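Local coordinates for purine nucleoside phosphorylase (Schistosoma mansoni, PDB 5KO5), which probably catalyses the phosphate-dependent cleavage of purine nucleosides such as inosine and guanosine, and here holds cytosine in its base pocket, at residues I29-G34 and V112-N117; Q84-M89 and G220-P225; S128-L133 and Q186-E191; V240-N245 and A264-R269. All blocks are in the same frame, centred on the assembly; numbering follows the deposited sequence.

Contact 1. Residues I29-G34 and V112-N117; sequences IGIICG and VLLITN
T116 CB is turned so that OG1 sits between the backbone N and the carbonyl carbon (chi1 60°), which sets the hydroxyl facing G34. T116 OG1 accepts the G34 N-H at 2.9 Å in a nearly straight bond, with 166° at the hydrogen. This side-chain bond carries the pairing on past the end of strand 29-32. L113 uses another torsion: CG lies opposite the backbone N (chi1 175°), and CD1 reaches over the peptide of G30, which has no side chain to meet it. L113 CD1 is 3.5 Å from G30 O and 4.0 Å from I32 CG1.

The strands run parallel. G30 N bonds V112 O at 2.8 Å, L114 N bonds G30 O, I32 N bonds L114 O, and T116 N bonds I32 O at 3.0 Å. On the face shared by I29, I31 and L114, both isoleucines turn CG2 to the leucine. I29 CG2 meets CD1 of L114 at 4.1 Å, and I31 CG2 meets CB of L114 at 4.0 Å.

The pair lies in the mixed sheet of the phosphorylase fold. Strand 78-84 flanks 29-32 and strand 236-246 flanks 112-121. Helix 259-283 packs on L114 and T116; helix 224-232 packs on I32, L113 and I115.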
loop_
_atom_site.group_PDB
_atom_site.type_symbol
_atom_site.label_atom_id
_atom_site.label_comp_id
_atom_site.label_asym_id
_atom_site.label_seq_id
_atom_site.Cartn_x
_atom_site.Cartn_y
_atom_site.Cartn_z
ATOM N N ILE A 29 9.355 -11.372 29.522
ATOM C CA ILE A 29 8.929 -10.092 28.978
ATOM C C ILE A 29 9.918 -9.685 27.899
ATOM O O ILE A 29 11.131 -9.855 28.057
ATOM C CB ILE A 29 8.894 -9.032 30.104
ATOM C CG1 ILE A 29 7.845 -9.413 31.145
ATOM C CG2 ILE A 29 8.612 -7.660 29.549
ATOM C CD1 ILE A 29 8.137 -8.855 32.528
ATOM N N GLY A 30 9.400 -9.162 26.794
ATOM C CA GLY A 30 10.218 -8.607 25.735
ATOM C C GLY A 30 10.022 -7.107 25.675
ATOM O O GLY A 30 8.957 -6.592 26.025
ATOM N N ILE A 31 11.065 -6.391 25.260
ATOM C CA ILE A 31 10.967 -4.939 25.116
ATOM C C ILE A 31 11.595 -4.495 23.798
ATOM O O ILE A 31 12.645 -4.996 23.379
ATOM C CB ILE A 31 11.501 -4.137 26.331
ATOM C CG1 ILE A 31 13.008 -4.242 26.459
ATOM C CG2 ILE A 31 10.865 -4.600 27.644
ATOM C CD1 ILE A 31 13.574 -3.376 27.581
ATOM N N ILE A 32 10.938 -3.548 23.141
ATOM C CA ILE A 32 11.448 -2.906 21.936
ATOM C C ILE A 32 11.258 -1.416 22.157
ATOM O O ILE A 32 10.150 -0.970 22.473
ATOM C CB ILE A 32 10.696 -3.385 20.679
ATOM C CG1 ILE A 32 10.900 -4.891 20.463
ATOM C CG2 ILE A 32 11.124 -2.600 19.451
ATOM C CD1 ILE A 32 10.034 -5.486 19.353
ATOM N N CYS A 33 12.335 -0.653 22.052
ATOM C CA CYS A 33 12.336 0.734 22.495
ATOM C C CYS A 33 12.463 1.674 21.308
ATOM O O CYS A 33 13.168 1.378 20.332
ATOM C CB CYS A 33 13.486 0.986 23.469
ATOM S SG CYS A 33 13.437 -0.079 24.921
ATOM N N GLY A 34 11.784 2.815 21.397
ATOM C CA GLY A 34 11.891 3.818 20.360
ATOM C C GLY A 34 13.242 4.513 20.373
ATOM O O GLY A 34 14.040 4.388 21.302
ATOM N N VAL A 112 4.693 -11.203 27.321
ATOM C CA VAL A 112 4.283 -9.809 27.214
ATOM C C VAL A 112 5.393 -9.052 26.503
ATOM O O VAL A 112 6.567 -9.190 26.867
ATOM C CB VAL A 112 4.043 -9.194 28.604
ATOM C CG1 VAL A 112 3.778 -7.693 28.491
ATOM C CG2 VAL A 112 2.887 -9.904 29.305
ATOM N N LEU A 113 5.017 -8.265 25.496
ATOM C CA LEU A 113 5.935 -7.418 24.745
ATOM C C LEU A 113 5.579 -5.962 25.024
ATOM O O LEU A 113 4.428 -5.555 24.824
ATOM C CB LEU A 113 5.824 -7.726 23.254
ATOM C CG LEU A 113 6.632 -6.841 22.300
ATOM C CD1 LEU A 113 8.129 -6.869 22.635
ATOM C CD2 LEU A 113 6.383 -7.314 20.879
ATOM N N LEU A 114 6.560 -5.191 25.494
ATOM C CA LEU A 114 6.405 -3.766 25.766
ATOM C C LEU A 114 7.128 -2.995 24.673
ATOM O O LEU A 114 8.296 -3.277 24.393
ATOM C CB LEU A 114 7.035 -3.406 27.117
ATOM C CG LEU A 114 6.560 -4.219 28.326
ATOM C CD1 LEU A 114 7.273 -3.772 29.607
ATOM C CD2 LEU A 114 5.034 -4.147 28.489
ATOM N N ILE A 115 6.445 -2.019 24.064
ATOM C CA ILE A 115 6.981 -1.286 22.921
ATOM C C ILE A 115 6.816 0.209 23.153
ATOM O O ILE A 115 5.754 0.665 23.587
ATOM C CB ILE A 115 6.242 -1.677 21.627
ATOM C CG1 ILE A 115 6.238 -3.192 21.425
ATOM C CG2 ILE A 115 6.877 -0.981 20.422
ATOM C CD1 ILE A 115 5.403 -3.640 20.226
ATOM N N THR A 116 7.855 0.983 22.839
ATOM C CA THR A 116 7.723 2.432 22.774
ATOM C C THR A 116 8.121 2.913 21.384
ATOM O O THR A 116 8.847 2.236 20.655
ATOM C CB THR A 116 8.570 3.159 23.840
ATOM O OG1 THR A 116 9.959 2.840 23.656
ATOM C CG2 THR A 116 8.133 2.757 25.245
ATOM N N ASN A 117 7.613 4.087 21.014
ATOM C CA ASN A 117 7.963 4.694 19.741
ATOM C C ASN A 117 7.834 6.207 19.869
ATOM O O ASN A 117 7.267 6.721 20.836
ATOM C CB ASN A 117 7.116 4.138 18.579
ATOM C CG ASN A 117 5.634 4.462 18.703
ATOM O OD1 ASN A 117 5.236 5.626 18.757
ATOM N ND2 ASN A 117 4.806 3.425 18.717
#

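Contact 2. Residues Q84-M89 and G220-P225; sequences QGRLHM and GMSTVP. With CYT (6-aminopyrimidin-2(1H)-one), chain B.
T223 OG1 is held by three groups. S222 OG lies 2.9 Å from T223 OG1 in a hydrogen bond that either hydroxyl could donate. R86 NH2 comes to 2.8 Å from T223 OG1, but the bond is bent to 123° at the hydrogen and is weak. N117 ND2, on strand 112-121, also bonds this oxygen.

The two hydroxyls meet the guanidinium of R86 from different directions. T223 OG1 is at its edge, near the plane. S222 OG lies over one face, 3.2 Å above the plane and displaced toward the rim; its distance to NH2 is short, but the angle is too poor for a bond. R86 reaches this place by an extended chain from CG to NE, with CG opposite the backbone N (chi1 -173°). Its stronger partners are elsewhere: NH1 bonds T116 O, and NE makes a salt bridge to E226. These two bonds set the orientation of the group.

In the phosphorylase fold this contact joins loop 85-89 to the start of helix 224-232, beside the base pocket. Loop 221-223 connects strand 218-220 to that helix, with T223 at the N-cap position. G220 and M221 line the pocket. M221 CE is 3.5 Å from O2 of the cytosine, and M221 also packs on F161 of a neighbouring subunit.

H88 presents its ring edge to S222, with H88 CD2 3.6 Å from S222 CB. One face of the ring is lined by R86 CG. M89 and P225 slide past each other in opposite directions, M89 SD lying 3.7 Å from P225 CG. A water links the backbones here, accepting from M89 N and donating to M221 O at 3.2 Å.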
loop_
_atom_site.group_PDB
_atom_site.type_symbol
_atom_site.label_atom_id
_atom_site.label_comp_id
_atom_site.label_asym_id
_atom_site.label_seq_id
_atom_site.Cartn_x
_atom_site.Cartn_y
_atom_site.Cartn_z
ATOM N N GLN A 84 18.037 -4.207 21.070
ATOM C CA GLN A 84 18.807 -2.971 21.039
ATOM C C GLN A 84 19.175 -2.720 19.580
ATOM O O GLN A 84 20.124 -3.307 19.057
ATOM C CB GLN A 84 20.048 -3.099 21.912
ATOM C CG GLN A 84 20.776 -1.797 22.114
ATOM C CD GLN A 84 21.965 -1.964 23.014
ATOM O OE1 GLN A 84 22.806 -2.838 22.795
ATOM N NE2 GLN A 84 22.039 -1.137 24.047
ATOM N N GLY A 85 18.419 -1.848 18.924
ATOM C CA GLY A 85 18.542 -1.720 17.488
ATOM C C GLY A 85 17.329 -2.314 16.804
ATOM O O GLY A 85 17.334 -3.462 16.352
ATOM N N ARG A 86 16.275 -1.518 16.745
ATOM C CA ARG A 86 14.998 -1.941 16.204
ATOM C C ARG A 86 15.075 -2.091 14.685
ATOM O O ARG A 86 15.793 -1.360 14.003
ATOM C CB ARG A 86 13.992 -0.849 16.538
ATOM C CG ARG A 86 12.586 -1.154 16.223
ATOM C CD ARG A 86 11.772 -0.011 16.735
ATOM N NE ARG A 86 10.375 -0.376 16.855
ATOM C CZ ARG A 86 9.506 0.316 17.570
ATOM N NH1 ARG A 86 9.909 1.404 18.219
ATOM N NH2 ARG A 86 8.249 -0.078 17.632
ATOM N N LEU A 87 14.318 -3.044 14.157
ATOM C CA LEU A 87 14.231 -3.245 12.717
ATOM C C LEU A 87 12.989 -2.527 12.207
ATOM O O LEU A 87 11.870 -2.859 12.609
ATOM C CB LEU A 87 14.148 -4.733 12.393
ATOM C CG LEU A 87 15.242 -5.595 13.018
ATOM C CD1 LEU A 87 14.947 -7.056 12.723
ATOM C CD2 LEU A 87 16.594 -5.194 12.483
ATOM N N HIS A 88 13.177 -1.561 11.308
ATOM C CA HIS A 88 12.077 -0.775 10.754
ATOM C C HIS A 88 11.837 -1.140 9.297
ATOM O O HIS A 88 12.782 -1.309 8.521
ATOM C CB HIS A 88 12.410 0.712 10.806
ATOM C CG HIS A 88 12.411 1.292 12.185
ATOM N ND1 HIS A 88 13.566 1.487 12.914
ATOM C CD2 HIS A 88 11.400 1.770 12.945
ATOM C CE1 HIS A 88 13.259 2.033 14.079
ATOM N NE2 HIS A 88 11.951 2.215 14.123
ATOM N N MET A 89 10.562 -1.220 8.910
ATOM C CA MET A 89 10.250 -1.683 7.561
ATOM C C MET A 89 10.650 -0.671 6.492
ATOM O O MET A 89 10.943 -1.076 5.361
ATOM C CB MET A 89 8.792 -2.155 7.476
ATOM C CG MET A 89 8.550 -3.305 8.469
ATOM S SD MET A 89 7.201 -4.431 8.066
ATOM C CE MET A 89 7.831 -5.212 6.588
ATOM N N GLY A 220 2.969 7.114 13.001
ATOM C CA GLY A 220 4.386 6.813 13.065
ATOM C C GLY A 220 4.716 5.690 12.113
ATOM O O GLY A 220 3.846 5.177 11.406
ATOM N N MET A 221 5.989 5.288 12.134
ATOM C CA MET A 221 6.558 4.422 11.104
ATOM C C MET A 221 6.963 3.048 11.631
ATOM O O MET A 221 7.779 2.361 11.006
ATOM C CB MET A 221 7.755 5.091 10.430
ATOM C CG MET A 221 7.491 6.479 9.900
ATOM S SD MET A 221 9.017 7.199 9.269
ATOM C CE MET A 221 8.476 8.895 9.050
ATOM N N SER A 222 6.410 2.622 12.755
ATOM C CA SER A 222 6.881 1.383 13.351
ATOM C C SER A 222 5.717 0.719 14.067
ATOM O O SER A 222 4.553 1.066 13.846
ATOM C CB SER A 222 8.035 1.669 14.326
ATOM O OG SER A 222 7.549 2.346 15.466
ATOM N N THR A 223 6.060 -0.248 14.920
ATOM C CA THR A 223 5.212 -0.763 15.992
ATOM C C THR A 223 4.150 -1.740 15.504
ATOM O O THR A 223 4.089 -2.869 15.991
ATOM C CB THR A 223 4.620 0.383 16.807
ATOM O OG1 THR A 223 5.707 1.112 17.400
ATOM C CG2 THR A 223 3.717 -0.150 17.914
ATOM N N VAL A 224 3.317 -1.330 14.551
ATOM C CA VAL A 224 2.249 -2.181 14.028
ATOM C C VAL A 224 2.765 -3.529 13.515
ATOM O O VAL A 224 2.137 -4.560 13.805
ATOM C CB VAL A 224 1.381 -1.410 13.016
ATOM C CG1 VAL A 224 0.454 -2.350 12.245
ATOM C CG2 VAL A 224 0.575 -0.330 13.742
ATOM N N PRO A 225 3.892 -3.607 12.796
ATOM C CA PRO A 225 4.361 -4.943 12.368
ATOM C C PRO A 225 4.672 -5.850 13.543
ATOM O O PRO A 225 4.243 -7.012 13.565
ATOM C CB PRO A 225 5.607 -4.631 11.519
ATOM C CG PRO A 225 5.352 -3.204 11.013
ATOM C CD PRO A 225 4.686 -2.520 12.182
HETATM N N3 CYT B . 6.200 11.306 12.691
HETATM C C4 CYT B . 6.509 12.267 13.562
HETATM N N1 CYT B . 7.660 9.830 13.847
HETATM C C2 CYT B . 6.769 10.078 12.797
HETATM O O2 CYT B . 6.529 9.188 11.975
HETATM N N4 CYT B . 5.926 13.460 13.398
HETATM C C5 CYT B . 7.409 12.031 14.647
HETATM C C6 CYT B . 7.958 10.812 14.743
HETATM O O HOH W 1 8.354 -0.782 10.777
#

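Contact 3. Residues S128-L133 and Q186-E191; sequences SGDFVL and QDLVHE
L188 and F131 meet where the turn of 186-188 runs into strand 189-191. The aromatic ring fits against the branched leucine: CD2 of F131 lies 4.1 Å from L188 CB, and CE2 of F131 is equally near L188 CD1. The leucine also lies beside D130, its CD2 turned toward the carboxylate while CB and CD1 go to the ring. V189 forms the next bump. V189 CG1 fits against the fork of L133, 3.8 Å from L133 CG and about as close to L133 CD1. CG1 points there because it lies opposite the backbone N (chi1 -178°), and this leaves CG2 turned toward the phenylalanine.

The other face carries V132 and H190. V132 CG1 rests on the backbone of E191, 3.7 Å from its carbonyl carbon. The H190 ring leans back along the strands, with F131 O in its plane at the edge. H190 NE2 is 3.2 Å from D130 OD2, the carboxylate and ring planes being 32° apart. D130 OD2 has a firm partner in K127 N. A water lies by D130 OD1 and D187 O.

Three backbone bonds join the strands: F131 N to L188 O, H190 N to F131 O at 2.8 Å, and L133 N to H190 O. W276 of helix 259-283 meets the F131 ring. Strands 131-139 and 189-196 are parallel neighbours joined through helix 170-182, which packs on V189 and L133; together they form a beta-alpha-beta unit of the phosphorylase-fold sheet.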
loop_
_atom_site.group_PDB
_atom_site.type_symbol
_atom_site.label_atom_id
_atom_site.label_comp_id
_atom_site.label_asym_id
_atom_site.label_seq_id
_atom_site.Cartn_x
_atom_site.Cartn_y
_atom_site.Cartn_z
ATOM N N SER A 128 3.534 18.100 22.245
ATOM C CA SER A 128 4.877 17.540 22.295
ATOM C C SER A 128 5.215 17.137 23.725
ATOM O O SER A 128 4.988 17.907 24.669
ATOM C CB SER A 128 5.869 18.597 21.807
ATOM O OG SER A 128 7.195 18.104 21.796
ATOM N N GLY A 129 5.746 15.926 23.889
ATOM C CA GLY A 129 6.073 15.407 25.198
ATOM C C GLY A 129 4.981 14.589 25.861
ATOM O O GLY A 129 5.221 14.032 26.939
ATOM N N ASP A 130 3.793 14.501 25.263
ATOM C CA ASP A 130 2.737 13.664 25.813
ATOM C C ASP A 130 2.999 12.201 25.469
ATOM O O ASP A 130 3.751 11.876 24.549
ATOM C CB ASP A 130 1.372 14.059 25.239
ATOM C CG ASP A 130 0.830 15.371 25.813
ATOM O OD1 ASP A 130 1.389 15.898 26.800
ATOM O OD2 ASP A 130 -0.181 15.874 25.273
ATOM N N PHE A 131 2.363 11.312 26.224
ATOM C CA PHE A 131 2.399 9.879 25.963
ATOM C C PHE A 131 1.014 9.425 25.530
ATOM O O PHE A 131 0.004 9.874 26.084
ATOM C CB PHE A 131 2.784 9.092 27.215
ATOM C CG PHE A 131 4.116 9.464 27.786
ATOM C CD1 PHE A 131 5.290 9.136 27.120
ATOM C CD2 PHE A 131 4.202 10.119 29.002
ATOM C CE1 PHE A 131 6.529 9.475 27.660
ATOM C CE2 PHE A 131 5.432 10.455 29.545
ATOM C CZ PHE A 131 6.594 10.132 28.871
ATOM N N VAL A 132 0.963 8.519 24.556
ATOM C CA VAL A 132 -0.295 7.922 24.115
ATOM C C VAL A 132 -0.226 6.410 24.297
ATOM O O VAL A 132 0.619 5.740 23.685
ATOM C CB VAL A 132 -0.633 8.303 22.669
ATOM C CG1 VAL A 132 -1.918 7.611 22.234
ATOM C CG2 VAL A 132 -0.771 9.818 22.551
ATOM N N LEU A 133 -1.100 5.879 25.152
ATOM C CA LEU A 133 -1.306 4.439 25.225
ATOM C C LEU A 133 -2.068 4.018 23.977
ATOM O O LEU A 133 -3.188 4.479 23.743
ATOM C CB LEU A 133 -2.106 4.082 26.479
ATOM C CG LEU A 133 -1.558 4.635 27.794
ATOM C CD1 LEU A 133 -2.475 4.270 28.952
ATOM C CD2 LEU A 133 -0.139 4.139 28.043
ATOM N N GLN A 186 -0.105 11.619 35.188
ATOM C CA GLN A 186 -1.230 11.188 34.370
ATOM C C GLN A 186 -1.723 12.287 33.442
ATOM O O GLN A 186 -2.346 11.982 32.419
ATOM C CB GLN A 186 -2.366 10.661 35.249
ATOM C CG GLN A 186 -3.135 11.731 36.005
ATOM C CD GLN A 186 -2.330 12.342 37.130
ATOM O OE1 GLN A 186 -1.467 11.689 37.713
ATOM N NE2 GLN A 186 -2.599 13.606 37.431
ATOM N N ASP A 187 -1.452 13.557 33.764
ATOM C CA ASP A 187 -1.821 14.645 32.863
ATOM C C ASP A 187 -1.098 14.560 31.524
ATOM O O ASP A 187 -1.550 15.168 30.547
ATOM C CB ASP A 187 -1.557 15.996 33.532
ATOM C CG ASP A 187 -0.080 16.226 33.822
ATOM O OD1 ASP A 187 0.473 15.537 34.707
ATOM O OD2 ASP A 187 0.526 17.105 33.172
ATOM N N LEU A 188 0.005 13.819 31.451
ATOM C CA LEU A 188 0.719 13.622 30.197
ATOM C C LEU A 188 0.191 12.448 29.387
ATOM O O LEU A 188 0.586 12.291 28.227
ATOM C CB LEU A 188 2.203 13.362 30.478
ATOM C CG LEU A 188 2.963 14.436 31.248
ATOM C CD1 LEU A 188 4.406 14.000 31.435
ATOM C CD2 LEU A 188 2.889 15.772 30.523
ATOM N N VAL A 189 -0.674 11.614 29.959
ATOM C CA VAL A 189 -0.995 10.305 29.396
ATOM C C VAL A 189 -2.372 10.358 28.744
ATOM O O VAL A 189 -3.365 10.724 29.391
ATOM C CB VAL A 189 -0.922 9.201 30.463
ATOM C CG1 VAL A 189 -1.220 7.828 29.842
ATOM C CG2 VAL A 189 0.441 9.208 31.144
ATOM N N HIS A 190 -2.429 9.983 27.471
ATOM C CA HIS A 190 -3.656 9.867 26.695
ATOM C C HIS A 190 -3.769 8.437 26.185
ATOM O O HIS A 190 -2.874 7.613 26.374
ATOM C CB HIS A 190 -3.624 10.816 25.493
ATOM C CG HIS A 190 -3.420 12.253 25.857
ATOM N ND1 HIS A 190 -4.423 13.194 25.757
ATOM C CD2 HIS A 190 -2.329 12.911 26.313
ATOM C CE1 HIS A 190 -3.960 14.369 26.144
ATOM N NE2 HIS A 190 -2.693 14.225 26.491
ATOM N N GLU A 191 -4.883 8.143 25.522
ATOM C CA GLU A 191 -5.021 6.912 24.760
ATOM C C GLU A 191 -5.426 7.267 23.338
ATOM O O GLU A 191 -6.004 8.327 23.091
ATOM C CB GLU A 191 -6.023 5.951 25.391
ATOM C CG GLU A 191 -7.436 6.480 25.415
ATOM C CD GLU A 191 -8.411 5.478 25.996
ATOM O OE1 GLU A 191 -8.008 4.711 26.897
ATOM O OE2 GLU A 191 -9.575 5.450 25.540
HETATM O O HOH W 2 -1.025 16.323 28.251
#

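Contact 4. Residues V240-N245 and A264-R269; sequences VSLIAN and AVAEKR. With CYT (6-aminopyrimidin-2(1H)-one), chain B.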
loop_
_atom_site.group_PDB
_atom_site.type_symbol
_atom_site.label_atom_id
_atom_site.label_comp_id
_atom_site.label_asym_id
_atom_site.label_seq_id
_atom_site.Cartn_x
_atom_site.Cartn_y
_atom_site.Cartn_z
ATOM N N VAL A 240 3.334 2.261 23.612
ATOM C CA VAL A 240 3.207 3.641 24.066
ATOM C C VAL A 240 3.951 4.542 23.092
ATOM O O VAL A 240 5.131 4.312 22.813
ATOM C CB VAL A 240 3.771 3.811 25.489
ATOM C CG1 VAL A 240 3.691 5.275 25.923
ATOM C CG2 VAL A 240 3.022 2.902 26.452
ATOM N N SER A 241 3.264 5.556 22.572
ATOM C CA SER A 241 3.893 6.559 21.721
ATOM C C SER A 241 4.262 7.784 22.542
ATOM O O SER A 241 3.464 8.265 23.350
ATOM C CB SER A 241 2.944 7.027 20.619
ATOM O OG SER A 241 2.775 6.033 19.630
ATOM N N LEU A 242 5.474 8.287 22.329
ATOM C CA LEU A 242 5.862 9.604 22.812
ATOM C C LEU A 242 5.631 10.594 21.678
ATOM O O LEU A 242 6.154 10.410 20.578
ATOM C CB LEU A 242 7.330 9.602 23.232
ATOM C CG LEU A 242 7.949 10.962 23.576
ATOM C CD1 LEU A 242 7.214 11.637 24.727
ATOM C CD2 LEU A 242 9.411 10.777 23.916
ATOM N N ILE A 243 4.836 11.628 21.939
ATOM C CA ILE A 243 4.457 12.589 20.907
ATOM C C ILE A 243 5.604 13.575 20.710
ATOM O O ILE A 243 5.944 14.345 21.614
ATOM C CB ILE A 243 3.151 13.311 21.266
ATOM C CG1 ILE A 243 2.015 12.292 21.482
ATOM C CG2 ILE A 243 2.818 14.354 20.213
ATOM C CD1 ILE A 243 1.788 11.355 20.289
ATOM N N ALA A 244 6.209 13.557 19.521
ATOM C CA ALA A 244 7.313 14.473 19.238
ATOM C C ALA A 244 6.823 15.877 18.896
ATOM O O ALA A 244 7.518 16.858 19.169
ATOM C CB ALA A 244 8.166 13.930 18.089
ATOM N N ASN A 245 5.636 15.986 18.310
ATOM C CA ASN A 245 5.126 17.240 17.780
ATOM C C ASN A 245 3.669 16.993 17.454
ATOM O O ASN A 245 3.246 15.846 17.311
ATOM C CB ASN A 245 5.867 17.622 16.491
ATOM C CG ASN A 245 5.569 16.665 15.356
ATOM O OD1 ASN A 245 5.943 15.490 15.417
ATOM N ND2 ASN A 245 4.867 17.145 14.330
ATOM N N ALA A 264 15.223 15.343 20.420
ATOM C CA ALA A 264 15.292 16.211 21.594
ATOM C C ALA A 264 14.100 15.989 22.514
ATOM O O ALA A 264 14.235 16.073 23.741
ATOM C CB ALA A 264 15.384 17.677 21.164
ATOM N N VAL A 265 12.921 15.712 21.947
ATOM C CA VAL A 265 11.778 15.358 22.785
ATOM C C VAL A 265 12.024 14.025 23.482
ATOM O O VAL A 265 11.732 13.871 24.674
ATOM C CB VAL A 265 10.470 15.364 21.970
ATOM C CG1 VAL A 265 9.299 14.954 22.856
ATOM C CG2 VAL A 265 10.229 16.748 21.397
ATOM N N ALA A 266 12.564 13.042 22.755
ATOM C CA ALA A 266 12.926 11.769 23.377
ATOM C C ALA A 266 13.865 11.978 24.559
ATOM O O ALA A 266 13.667 11.402 25.634
ATOM C CB ALA A 266 13.555 10.834 22.340
ATOM N N GLU A 267 14.878 12.825 24.393
ATOM C CA GLU A 267 15.812 13.074 25.485
ATOM C C GLU A 267 15.112 13.724 26.675
ATOM O O GLU A 267 15.437 13.432 27.830
ATOM C CB GLU A 267 16.981 13.924 24.983
ATOM C CG GLU A 267 18.110 14.105 25.976
ATOM C CD GLU A 267 18.502 12.814 26.677
ATOM O OE1 GLU A 267 18.612 11.765 26.004
ATOM O OE2 GLU A 267 18.699 12.853 27.910
ATOM N N LYS A 268 14.138 14.597 26.408
ATOM C CA LYS A 268 13.426 15.289 27.477
ATOM C C LYS A 268 12.579 14.338 28.318
ATOM O O LYS A 268 12.399 14.575 29.522
ATOM C CB LYS A 268 12.541 16.380 26.872
ATOM C CG LYS A 268 11.675 17.115 27.873
ATOM C CD LYS A 268 10.782 18.115 27.167
ATOM C CE LYS A 268 9.734 18.689 28.106
ATOM N NZ LYS A 268 8.911 19.715 27.402
ATOM N N ARG A 269 12.043 13.276 27.713
ATOM C CA ARG A 269 11.149 12.355 28.403
ATOM C C ARG A 269 11.781 11.001 28.689
ATOM O O ARG A 269 11.125 10.144 29.296
ATOM C CB ARG A 269 9.866 12.143 27.585
ATOM C CG ARG A 269 8.955 13.345 27.520
ATOM C CD ARG A 269 8.298 13.614 28.863
ATOM N NE ARG A 269 7.246 14.615 28.735
ATOM C CZ ARG A 269 7.182 15.731 29.445
ATOM N NH1 ARG A 269 8.088 15.983 30.386
ATOM N NH2 ARG A 269 6.187 16.584 29.244
HETATM N N3 CYT B . 6.200 11.306 12.691
HETATM C C4 CYT B . 6.509 12.267 13.562
HETATM N N1 CYT B . 7.660 9.830 13.847
HETATM C C2 CYT B . 6.769 10.078 12.797
HETATM O O2 CYT B . 6.529 9.188 11.975
HETATM N N4 CYT B . 5.926 13.460 13.398
HETATM C C5 CYT B . 7.409 12.031 14.647
HETATM C C6 CYT B . 7.958 10.812 14.743
#
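Helix 259-283 packs here on strand 236-246, a strand-helix layer of the alpha/beta phosphorylase fold, and the strand runs on into the base pocket. L242 and V265 are the main side chains of the contact. L242 CG lies opposite the backbone N (chi1 172°), and the two methyls part, CD2 to the helix backbone and CD1 to R269. L242 CD2 is 3.7 Å from A266 CA and 3.9 Å from V265 O. L242 CD1 is 3.7 Å from R269 CG, and these two side chains cross at about a right angle. R269 is bent beyond CG, so only its CB and CG take part in the packing, while NE bonds G129 O.

From the helix, V265 spreads its methyls over two successive peptides, V265 CG1 at 3.6 Å from I243 O and V265 CG2 at 3.5 Å from A244 O. No hydrogen bond joins the two segments.

Just beyond the helix contact, A244 CB lies 4.0 Å from C5 of the cytosine. N245 turns its amide to the base. S247 and D250 both bond its ND2, which fixes the amide's rotation, and N245 OD1 accepts from cytosine N4 at 2.9 Å with 162° at the hydrogen.

Contacts 1, 3 and 4 share one sheet, and contact 2 lies against contact 1. Contacts 1 and 2 have centres about 11 Å apart. They are joined by two probable hydrogen bonds, R86 NH1 to T116 O and N117 ND2 to T223 OG1, each 2.8 Å, and by packing of R86 on I32 and I115. The other end of the N117 amide ties contact 1 to contact 4, N117 OD1 lying 2.6 Å from S241 OG. Contact 4 meets contact 3 through R269 NE and G129 O at 2.8 Å. Contacts 2 and 4 do not touch, yet both reach the cytosine, one at O2 and the other at N4. Contact 3 is more remote, with the V132 side chain about 12 Å from the ligand.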